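Local atomic coordinates of chloramphenicol acetyltransferase (Bacteroides thetaiotaomicron, PDB entry 2I9D), a protein that probably transfers an acetyl group to a hydroxyl of chloramphenicol, as chloramphenicol O-acetyltransferases do, and is assembled from three chains. Residues A[12-17]-A[67-72]; A[52-57]-A[116-121]; A[193-198]-A[203-208]. All blocks are in the same frame, centred on the assembly; numbering follows the deposited sequence.

Contact 1: A[12-17]-A[67-72]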
loop_
_atom_site.group_PDB
_atom_site.type_symbol
_atom_site.label_atom_id
_atom_site.label_comp_id
_atom_site.label_asym_id
_atom_site.label_seq_id
_atom_site.Cartn_x
_atom_site.Cartn_y
_atom_site.Cartn_z
ATOM N N ASN A 12 12.956 -0.132 -31.340
ATOM C CA ASN A 12 14.106 0.199 -30.514
ATOM C C ASN A 12 13.574 0.426 -29.080
ATOM O O ASN A 12 12.575 -0.206 -28.714
ATOM C CB ASN A 12 14.849 1.354 -31.164
ATOM C CG ASN A 12 15.246 1.018 -32.618
ATOM O OD1 ASN A 12 15.904 0.008 -32.878
ATOM N ND2 ASN A 12 14.797 1.832 -33.562
ATOM N N TRP A 13 14.168 1.268 -28.245
ATOM C CA TRP A 13 13.687 1.347 -26.825
ATOM C C TRP A 13 13.956 0.062 -26.038
ATOM O O TRP A 13 13.397 -1.009 -26.314
ATOM C CB TRP A 13 12.193 1.748 -26.688
ATOM C CG TRP A 13 11.762 2.133 -25.239
ATOM C CD1 TRP A 13 12.513 2.815 -24.314
ATOM C CD2 TRP A 13 10.490 1.879 -24.602
ATOM N NE1 TRP A 13 11.803 2.980 -23.153
ATOM C CE2 TRP A 13 10.561 2.419 -23.296
ATOM C CE3 TRP A 13 9.308 1.238 -25.002
ATOM C CZ2 TRP A 13 9.488 2.346 -22.384
ATOM C CZ3 TRP A 13 8.239 1.167 -24.094
ATOM C CH2 TRP A 13 8.342 1.720 -22.800
ATOM N N GLU A 14 14.817 0.205 -25.036
ATOM C CA GLU A 14 15.271 -0.915 -24.212
ATOM C C GLU A 14 14.153 -1.612 -23.422
ATOM O O GLU A 14 14.288 -2.788 -23.063
ATOM C CB GLU A 14 16.414 -0.465 -23.285
ATOM C CG GLU A 14 16.206 0.876 -22.554
ATOM C CD GLU A 14 17.420 1.270 -21.701
ATOM O OE1 GLU A 14 18.478 0.598 -21.801
ATOM O OE2 GLU A 14 17.334 2.254 -20.935
ATOM N N ARG A 15 13.041 -0.904 -23.187
ATOM C CA ARG A 15 11.925 -1.457 -22.398
ATOM C C ARG A 15 10.748 -1.957 -23.214
ATOM O O ARG A 15 9.689 -2.236 -22.654
ATOM C CB ARG A 15 11.431 -0.466 -21.341
ATOM C CG ARG A 15 12.419 -0.163 -20.236
ATOM C CD ARG A 15 11.742 0.687 -19.147
ATOM N NE ARG A 15 10.736 -0.066 -18.395
ATOM C CZ ARG A 15 11.020 -0.897 -17.388
ATOM N NH1 ARG A 15 12.292 -1.098 -17.031
ATOM N NH2 ARG A 15 10.043 -1.549 -16.744
ATOM N N LYS A 16 10.932 -2.075 -24.524
ATOM C CA LYS A 16 9.968 -2.739 -25.405
ATOM C C LYS A 16 9.305 -3.947 -24.730
ATOM O O LYS A 16 8.081 -4.007 -24.587
ATOM C CB LYS A 16 10.655 -3.198 -26.702
ATOM C CG LYS A 16 9.742 -4.029 -27.613
ATOM C CD LYS A 16 10.504 -4.810 -28.676
ATOM C CE LYS A 16 9.518 -5.445 -29.656
ATOM N NZ LYS A 16 10.074 -6.674 -30.295
ATOM N N GLU A 17 10.124 -4.902 -24.311
ATOM C CA GLU A 17 9.637 -6.157 -23.752
ATOM C C GLU A 17 9.027 -6.017 -22.340
ATOM O O GLU A 17 8.051 -6.693 -22.003
ATOM C CB GLU A 17 10.769 -7.208 -23.797
ATOM C CG GLU A 17 11.081 -7.719 -25.236
ATOM C CD GLU A 17 9.856 -8.391 -25.905
ATOM O OE1 GLU A 17 9.805 -9.649 -25.900
ATOM O OE2 GLU A 17 8.934 -7.679 -26.414
ATOM N N ILE A 67 15.634 11.361 -13.642
ATOM C CA ILE A 67 15.627 9.934 -13.961
ATOM C C ILE A 67 14.631 9.720 -15.099
ATOM O O ILE A 67 13.421 9.794 -14.878
ATOM C CB ILE A 67 15.282 9.058 -12.708
ATOM C CG1 ILE A 67 16.261 9.353 -11.571
ATOM C CG2 ILE A 67 15.330 7.573 -13.024
ATOM C CD1 ILE A 67 15.756 8.969 -10.190
ATOM N N PRO A 68 15.126 9.459 -16.327
ATOM C CA PRO A 68 14.251 9.578 -17.498
ATOM C C PRO A 68 13.099 8.580 -17.543
ATOM O O PRO A 68 12.125 8.810 -18.247
ATOM C CB PRO A 68 15.210 9.371 -18.697
ATOM C CG PRO A 68 16.353 8.632 -18.163
ATOM C CD PRO A 68 16.491 9.021 -16.702
ATOM N N GLU A 69 13.207 7.475 -16.815
ATOM C CA GLU A 69 12.133 6.485 -16.767
ATOM C C GLU A 69 10.846 7.069 -16.169
ATOM O O GLU A 69 9.761 6.571 -16.438
ATOM C CB GLU A 69 12.584 5.247 -15.978
ATOM C CG GLU A 69 13.505 4.292 -16.769
ATOM C CD GLU A 69 14.942 4.807 -16.874
ATOM O OE1 GLU A 69 15.303 5.780 -16.202
ATOM O OE2 GLU A 69 15.719 4.227 -17.636
ATOM N N PHE A 70 10.993 8.127 -15.372
ATOM C CA PHE A 70 9.879 8.799 -14.701
ATOM C C PHE A 70 9.207 9.862 -15.575
ATOM O O PHE A 70 8.290 10.541 -15.134
ATOM C CB PHE A 70 10.347 9.380 -13.342
ATOM C CG PHE A 70 10.637 8.310 -12.298
ATOM C CD1 PHE A 70 9.679 7.980 -11.333
ATOM C CD2 PHE A 70 11.856 7.614 -12.310
ATOM C CE1 PHE A 70 9.924 6.981 -10.385
ATOM C CE2 PHE A 70 12.122 6.610 -11.375
ATOM C CZ PHE A 70 11.152 6.285 -10.406
ATOM N N ARG A 71 9.669 9.991 -16.819
ATOM C CA ARG A 71 9.151 10.964 -17.776
ATOM C C ARG A 71 8.321 10.297 -18.865
ATOM O O ARG A 71 7.772 10.985 -19.734
ATOM C CB ARG A 71 10.313 11.755 -18.395
ATOM C CG ARG A 71 10.926 12.794 -17.415
ATOM C CD ARG A 71 11.671 13.916 -18.132
ATOM N NE ARG A 71 13.104 13.701 -18.056
ATOM C CZ ARG A 71 13.851 13.193 -19.026
ATOM N NH1 ARG A 71 13.319 12.878 -20.191
ATOM N NH2 ARG A 71 15.141 13.009 -18.820
ATOM N N TYR A 72 8.270 8.959 -18.832
ATOM C CA TYR A 72 7.533 8.174 -19.806
ATOM C C TYR A 72 6.061 8.150 -19.435
ATOM O O TYR A 72 5.722 7.955 -18.249
ATOM C CB TYR A 72 8.060 6.737 -19.857
ATOM C CG TYR A 72 9.350 6.585 -20.643
ATOM C CD1 TYR A 72 9.362 5.964 -21.890
ATOM C CD2 TYR A 72 10.568 7.091 -20.132
ATOM C CE1 TYR A 72 10.552 5.840 -22.601
ATOM C CE2 TYR A 72 11.748 6.981 -20.834
ATOM C CZ TYR A 72 11.742 6.356 -22.069
ATOM O OH TYR A 72 12.938 6.238 -22.753
HETATM O O HOH W 1 15.186 2.472 -19.184
#

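Contact 2: A[52-57]-A[116-121]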
loop_
_atom_site.group_PDB
_atom_site.type_symbol
_atom_site.label_atom_id
_atom_site.label_comp_id
_atom_site.label_asym_id
_atom_site.label_seq_id
_atom_site.Cartn_x
_atom_site.Cartn_y
_atom_site.Cartn_z
ATOM N N PHE A 52 8.950 24.361 4.196
ATOM C CA PHE A 52 9.590 23.049 4.097
ATOM C C PHE A 52 8.908 22.198 2.992
ATOM O O PHE A 52 9.572 21.463 2.240
ATOM C CB PHE A 52 9.545 22.366 5.461
ATOM C CG PHE A 52 10.057 20.940 5.463
ATOM C CD1 PHE A 52 11.345 20.642 5.035
ATOM C CD2 PHE A 52 9.248 19.900 5.917
ATOM C CE1 PHE A 52 11.817 19.321 5.030
ATOM C CE2 PHE A 52 9.725 18.577 5.929
ATOM C CZ PHE A 52 11.014 18.305 5.486
ATOM N N PHE A 53 7.586 22.343 2.886
ATOM C CA PHE A 53 6.778 21.740 1.805
ATOM C C PHE A 53 7.376 21.926 0.389
ATOM O O PHE A 53 7.486 20.980 -0.389
ATOM C CB PHE A 53 5.321 22.248 1.884
ATOM C CG PHE A 53 4.502 21.914 0.677
ATOM C CD1 PHE A 53 4.049 20.596 0.458
ATOM C CD2 PHE A 53 4.200 22.894 -0.268
ATOM C CE1 PHE A 53 3.294 20.277 -0.679
ATOM C CE2 PHE A 53 3.434 22.582 -1.395
ATOM C CZ PHE A 53 2.989 21.264 -1.604
ATOM N N LEU A 54 7.794 23.151 0.076
ATOM C CA LEU A 54 8.385 23.458 -1.215
ATOM C C LEU A 54 9.779 22.879 -1.377
ATOM O O LEU A 54 10.203 22.591 -2.507
ATOM C CB LEU A 54 8.365 24.983 -1.488
ATOM C CG LEU A 54 6.945 25.549 -1.691
ATOM C CD1 LEU A 54 6.951 27.083 -1.733
ATOM C CD2 LEU A 54 6.266 24.934 -2.926
ATOM N N HIS A 55 10.486 22.688 -0.263
ATOM C CA HIS A 55 11.787 22.009 -0.305
ATOM C C HIS A 55 11.674 20.535 -0.714
ATOM O O HIS A 55 12.419 20.082 -1.560
ATOM C CB HIS A 55 12.530 22.137 1.030
ATOM C CG HIS A 55 13.293 23.412 1.182
ATOM N ND1 HIS A 55 14.677 23.462 1.167
ATOM C CD2 HIS A 55 12.870 24.689 1.359
ATOM C CE1 HIS A 55 15.070 24.714 1.327
ATOM N NE2 HIS A 55 13.994 25.476 1.443
ATOM N N TYR A 56 10.754 19.780 -0.113
ATOM C CA TYR A 56 10.584 18.387 -0.534
ATOM C C TYR A 56 9.805 18.228 -1.834
ATOM O O TYR A 56 10.037 17.273 -2.573
ATOM C CB TYR A 56 10.093 17.458 0.592
ATOM C CG TYR A 56 8.692 17.656 1.135
ATOM C CD1 TYR A 56 7.546 17.305 0.378
ATOM C CD2 TYR A 56 8.505 18.112 2.437
ATOM C CE1 TYR A 56 6.251 17.457 0.914
ATOM C CE2 TYR A 56 7.218 18.263 2.979
ATOM C CZ TYR A 56 6.112 17.927 2.222
ATOM O OH TYR A 56 4.866 18.083 2.773
ATOM N N LEU A 57 8.942 19.200 -2.137
ATOM C CA LEU A 57 8.237 19.205 -3.410
ATOM C C LEU A 57 9.252 19.331 -4.547
ATOM O O LEU A 57 9.187 18.603 -5.561
ATOM C CB LEU A 57 7.185 20.326 -3.461
ATOM C CG LEU A 57 6.118 20.216 -4.562
ATOM C CD1 LEU A 57 5.167 19.060 -4.228
ATOM C CD2 LEU A 57 5.299 21.531 -4.732
ATOM N N GLN A 116 10.596 30.617 -5.635
ATOM C CA GLN A 116 9.920 31.911 -5.669
ATOM C C GLN A 116 8.717 31.889 -6.618
ATOM O O GLN A 116 7.689 32.492 -6.306
ATOM C CB GLN A 116 10.909 33.089 -5.881
ATOM C CG GLN A 116 11.172 33.559 -7.317
ATOM C CD GLN A 116 12.274 34.656 -7.396
ATOM O OE1 GLN A 116 12.435 35.479 -6.468
ATOM N NE2 GLN A 116 13.030 34.665 -8.508
ATOM N N GLU A 117 8.818 31.174 -7.742
ATOM C CA GLU A 117 7.618 30.955 -8.568
ATOM C C GLU A 117 6.550 30.146 -7.829
ATOM O O GLU A 117 5.369 30.478 -7.924
ATOM C CB GLU A 117 7.931 30.333 -9.931
ATOM C CG GLU A 117 7.502 31.219 -11.125
ATOM C CD GLU A 117 6.055 30.944 -11.622
ATOM O OE1 GLU A 117 5.899 30.304 -12.703
ATOM O OE2 GLU A 117 5.078 31.377 -10.945
ATOM N N ALA A 118 6.972 29.122 -7.077
ATOM C CA ALA A 118 6.058 28.327 -6.228
ATOM C C ALA A 118 5.276 29.178 -5.255
ATOM O O ALA A 118 4.064 29.028 -5.120
ATOM C CB ALA A 118 6.809 27.207 -5.466
ATOM N N ARG A 119 5.989 30.081 -4.596
ATOM C CA ARG A 119 5.432 30.951 -3.569
ATOM C C ARG A 119 4.379 31.899 -4.131
ATOM O O ARG A 119 3.320 32.082 -3.533
ATOM C CB ARG A 119 6.570 31.723 -2.885
ATOM C CG ARG A 119 6.298 32.124 -1.442
ATOM C CD ARG A 119 6.027 33.630 -1.360
ATOM N NE ARG A 119 6.369 34.181 -0.040
ATOM C CZ ARG A 119 7.588 34.602 0.315
ATOM N NH1 ARG A 119 8.609 34.549 -0.549
ATOM N NH2 ARG A 119 7.786 35.077 1.542
ATOM N N LEU A 120 4.666 32.475 -5.292
ATOM C CA LEU A 120 3.734 33.357 -5.979
ATOM C C LEU A 120 2.455 32.612 -6.386
ATOM O O LEU A 120 1.349 33.149 -6.225
ATOM C CB LEU A 120 4.409 33.999 -7.215
ATOM C CG LEU A 120 5.680 34.840 -6.946
ATOM C CD1 LEU A 120 6.517 35.096 -8.225
ATOM C CD2 LEU A 120 5.385 36.169 -6.169
ATOM N N ILE A 121 2.608 31.397 -6.920
ATOM C CA ILE A 121 1.473 30.533 -7.252
ATOM C C ILE A 121 0.592 30.267 -6.022
ATOM O O ILE A 121 -0.635 30.406 -6.095
ATOM C CB ILE A 121 1.916 29.201 -7.937
ATOM C CG1 ILE A 121 2.365 29.453 -9.379
ATOM C CG2 ILE A 121 0.782 28.177 -7.966
ATOM C CD1 ILE A 121 3.404 28.461 -9.877
#

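Contact 3: A[193-198]-A[203-208]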
loop_
_atom_site.group_PDB
_atom_site.type_symbol
_atom_site.label_atom_id
_atom_site.label_comp_id
_atom_site.label_asym_id
_atom_site.label_seq_id
_atom_site.Cartn_x
_atom_site.Cartn_y
_atom_site.Cartn_z
HETATM N N MSE A 193 4.316 6.259 -3.659
HETATM C CA MSE A 193 4.083 6.551 -5.053
HETATM C C MSE A 193 3.494 5.375 -5.823
HETATM O O MSE A 193 3.697 4.224 -5.473
HETATM C CB MSE A 193 5.357 7.083 -5.729
HETATM C CG MSE A 193 6.492 6.084 -5.827
HETATM SE SE MSE A 193 8.199 6.866 -6.515
HETATM C CE MSE A 193 7.476 8.053 -7.948
ATOM N N THR A 194 2.757 5.709 -6.880
ATOM C CA THR A 194 2.139 4.748 -7.770
ATOM C C THR A 194 2.619 4.999 -9.203
ATOM O O THR A 194 2.460 6.083 -9.745
ATOM C CB THR A 194 0.613 4.804 -7.634
ATOM O OG1 THR A 194 0.293 4.402 -6.315
ATOM C CG2 THR A 194 -0.117 3.866 -8.621
ATOM N N ILE A 195 3.266 4.000 -9.785
ATOM C CA ILE A 195 3.860 4.162 -11.102
ATOM C C ILE A 195 3.372 3.041 -12.021
ATOM O O ILE A 195 2.730 2.107 -11.552
ATOM C CB ILE A 195 5.459 4.321 -11.054
ATOM C CG1 ILE A 195 6.154 3.224 -10.209
ATOM C CG2 ILE A 195 5.845 5.731 -10.515
ATOM C CD1 ILE A 195 5.986 1.785 -10.709
ATOM N N HIS A 196 3.630 3.163 -13.323
ATOM C CA HIS A 196 3.291 2.097 -14.265
ATOM C C HIS A 196 4.512 1.181 -14.353
ATOM O O HIS A 196 5.590 1.646 -14.676
ATOM C CB HIS A 196 2.984 2.702 -15.642
ATOM C CG HIS A 196 2.338 1.752 -16.591
ATOM N ND1 HIS A 196 2.991 0.655 -17.106
ATOM C CD2 HIS A 196 1.105 1.757 -17.155
ATOM C CE1 HIS A 196 2.179 -0.002 -17.912
ATOM N NE2 HIS A 196 1.038 0.663 -17.980
ATOM N N HIS A 197 4.349 -0.104 -14.063
ATOM C CA HIS A 197 5.483 -1.031 -14.057
ATOM C C HIS A 197 6.130 -1.218 -15.458
ATOM O O HIS A 197 7.289 -1.671 -15.561
ATOM C CB HIS A 197 5.052 -2.395 -13.493
ATOM C CG HIS A 197 6.167 -3.190 -12.880
ATOM N ND1 HIS A 197 7.484 -3.076 -13.285
ATOM C CD2 HIS A 197 6.153 -4.140 -11.912
ATOM C CE1 HIS A 197 8.229 -3.904 -12.574
ATOM N NE2 HIS A 197 7.449 -4.554 -11.730
ATOM N N GLY A 198 5.379 -0.910 -16.523
ATOM C CA GLY A 198 5.912 -0.925 -17.890
ATOM C C GLY A 198 7.086 0.023 -18.081
ATOM O O GLY A 198 7.960 -0.229 -18.911
ATOM N N HIS A 203 14.629 -1.020 -9.581
ATOM C CA HIS A 203 15.918 -0.360 -9.773
ATOM C C HIS A 203 15.783 1.159 -9.943
ATOM O O HIS A 203 16.585 1.934 -9.402
ATOM C CB HIS A 203 16.661 -1.007 -10.965
ATOM C CG HIS A 203 17.800 -0.188 -11.495
ATOM N ND1 HIS A 203 19.054 -0.200 -10.922
ATOM C CD2 HIS A 203 17.878 0.651 -12.559
ATOM C CE1 HIS A 203 19.856 0.607 -11.604
ATOM N NE2 HIS A 203 19.162 1.147 -12.594
ATOM N N HIS A 204 14.759 1.588 -10.669
ATOM C CA HIS A 204 14.538 3.031 -10.877
ATOM C C HIS A 204 13.920 3.681 -9.645
ATOM O O HIS A 204 14.195 4.839 -9.338
ATOM C CB HIS A 204 13.708 3.257 -12.135
ATOM C CG HIS A 204 14.209 2.479 -13.299
ATOM N ND1 HIS A 204 13.586 1.335 -13.751
ATOM C CD2 HIS A 204 15.310 2.645 -14.074
ATOM C CE1 HIS A 204 14.269 0.846 -14.772
ATOM N NE2 HIS A 204 15.317 1.624 -14.986
ATOM N N LEU A 205 13.119 2.910 -8.920
ATOM C CA LEU A 205 12.560 3.363 -7.656
ATOM C C LEU A 205 13.659 3.580 -6.616
ATOM O O LEU A 205 13.631 4.567 -5.862
ATOM C CB LEU A 205 11.526 2.357 -7.152
ATOM C CG LEU A 205 10.234 2.332 -7.984
ATOM C CD1 LEU A 205 9.327 1.152 -7.642
ATOM C CD2 LEU A 205 9.474 3.663 -7.870
ATOM N N SER A 206 14.621 2.649 -6.579
ATOM C CA SER A 206 15.816 2.767 -5.733
ATOM C C SER A 206 16.557 4.089 -5.983
ATOM O O SER A 206 16.826 4.844 -5.047
ATOM C CB SER A 206 16.742 1.586 -6.015
ATOM O OG SER A 206 17.436 1.198 -4.872
ATOM N N LEU A 207 16.847 4.381 -7.257
ATOM C CA LEU A 207 17.503 5.641 -7.651
ATOM C C LEU A 207 16.673 6.865 -7.372
ATOM O O LEU A 207 17.223 7.909 -6.998
ATOM C CB LEU A 207 17.815 5.674 -9.157
ATOM C CG LEU A 207 18.537 4.571 -9.907
ATOM C CD1 LEU A 207 18.783 5.052 -11.343
ATOM C CD2 LEU A 207 19.859 4.162 -9.207
ATOM N N PHE A 208 15.355 6.775 -7.603
ATOM C CA PHE A 208 14.450 7.886 -7.230
ATOM C C PHE A 208 14.569 8.277 -5.757
ATOM O O PHE A 208 14.851 9.428 -5.434
ATOM C CB PHE A 208 12.996 7.559 -7.576
ATOM C CG PHE A 208 12.041 8.673 -7.280
ATOM C CD1 PHE A 208 11.794 9.661 -8.233
ATOM C CD2 PHE A 208 11.368 8.718 -6.067
ATOM C CE1 PHE A 208 10.897 10.690 -7.977
ATOM C CE2 PHE A 208 10.468 9.741 -5.783
ATOM C CZ PHE A 208 10.241 10.741 -6.745
#

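Contact 1: A[12-17]-A[67-72]
The indole of W13 and the phenol of Y72 lie almost parallel, their planes 11° apart, but displaced laterally: the five-membered ring and the phenol have centroids 5.0 Å apart, with little of one ring above the other. Contact is concentrated where W13 NE1 sits 3.2 Å from Y72 CE1, with W13 CE2 close behind. R15 CB and the backbone N of K16 lie over the indole face turned away from Y72, both offset toward its rim, while P68 C stands at the edge of the phenol. W13 CG is anti to the backbone N (chi1 -167°), which carries the indole from the W13-K16 type I turn toward strand 72-74; both rings also touch I8 and V80. Replacing W13 by an alanine would probably open a gap beside Y72 and leave its phenol freer to turn. Nearby, E14, extended beyond CG, brings its OE2 to 4.2 Å from E69 OE2. A water donates to E14 OE2 at 2.8 Å; its distance to E69 OE2 is too short to be trusted. The like charges would be expected to repel; the water on E14 may ease this, and between these segments the attraction probably comes mainly from the two rings.

Contact 2: A[52-57]-A[116-121]
Apolar contact between helices 52-66 and 111-124 rests on L54 and A118, whose CA atoms are 7.4 Å apart. The forked end of the leucine closes on the alanine methyl: L54 CD2 is 3.5 Å from A118 CB, tighter than usual for two carbons, and L54 CD1 lies 3.7 Å from the same CB. With its CG anti to the carbonyl carbon (chi1 -68°), L54 reaches out from its helix so that both branches meet the small residue. L54 CD1 also comes to 4.3 Å from the backbone N of R119, whose own side chain ends pointing elsewhere than at helix 52-66. No hydrogen bond spans the two segments; their polar backbone groups take part in helical bonds such as L57 N to F53 O.

In the two-layer alpha/beta fold of the chloramphenicol acetyltransferases, helix 52-66 packs against the mixed sheet. F53 and L57 provide this side, touching strands 87-93 and 146-151, while F52 and H55 touch helix 39-47.

Contacts involving aromatic rings lie within segment 52-57, and one reaches helix 111-124. The carbonyl O of F53 sits 3.7 Å above the centre of the Y56 ring, and Y56 CD2 lies over one face of the F52 ring, offset toward its rim. The hydroxyl of Y56 lies at the edge of the F53 ring, in its plane. The imidazole of H55 meets the ring of F111, their planes at about 55°, a second meeting of helices 52-66 and 111-124.

Contact 3: A[193-198]-A[203-208]
The backbone N-H of G198 donates to H196 ND1 at 2.9 Å, reaching it nearly in the imidazole plane although the bond is bent, with an angle of 140° at the hydrogen. It ties the H196 ring back onto the turn that follows strand 186-196. The carbonyl O of G198 in turn accepts a hydrogen bond from R15 NE, and H204 ND1 accepts one from the backbone N of D201, so the short link between strand and helix is held at several points.

This link carries the His-His-x-x-x-Asp-Gly signature of the chloramphenicol acetyltransferases. Its second histidine, H197, is predicted to be the proton acceptor; its ring stacks with F22, and H197 also packs on T163 of the second subunit, consistent with an active site at the subunit interface, as in relatives. D201 forms a salt bridge with R15.

Behind the turn, strand 193-196 and helix 203-208 run at 141° to each other, their axes 11.6 Å apart at closest approach, and buried side chains fill the interval. M193, a selenomethionine, meets F208 in a Met-aromatic contact: its CE stands over one face, 4.1 Å from the ring centroid, while its SE lies oblique to the ring and 3.7 Å from F208 CD2. The bend at chi3 (-40°) turns the terminal methyl over the phenyl. On the helix side, L205 CD2 also approaches M193 SE at 3.7 Å, the two side chains passing alongside one another and pointing opposite ways. The same L205 CD2 reaches I195 CG1 at 4.1 Å. L205 further touches L30 and I32 of strand 29-37, and F208 packs on V60 and A63 of helix 52-66.

Contacts 1 and 2 interleave along the chain, the segments coming in the order 12-17, 52-57, 67-72 and 116-121; contact 3 closes later. Helix 52-66 joins the first two: contact 2 uses its beginning and contact 1 the loop after its end, with centres about 29 Å apart on opposite sides of the chain's centre. Contacts 1 and 3 are neighbours, about 11 Å between centres, and touch through R15 and the turn after strand 186-196 and through the stacked rings of F70 and F208. The N-terminal segment and the 67-72 loop thus flank the strand-to-helix turn carrying the predicted catalytic histidine, whereas contact 2, about 24 Å from contact 3 between centres, joins helices away from that site.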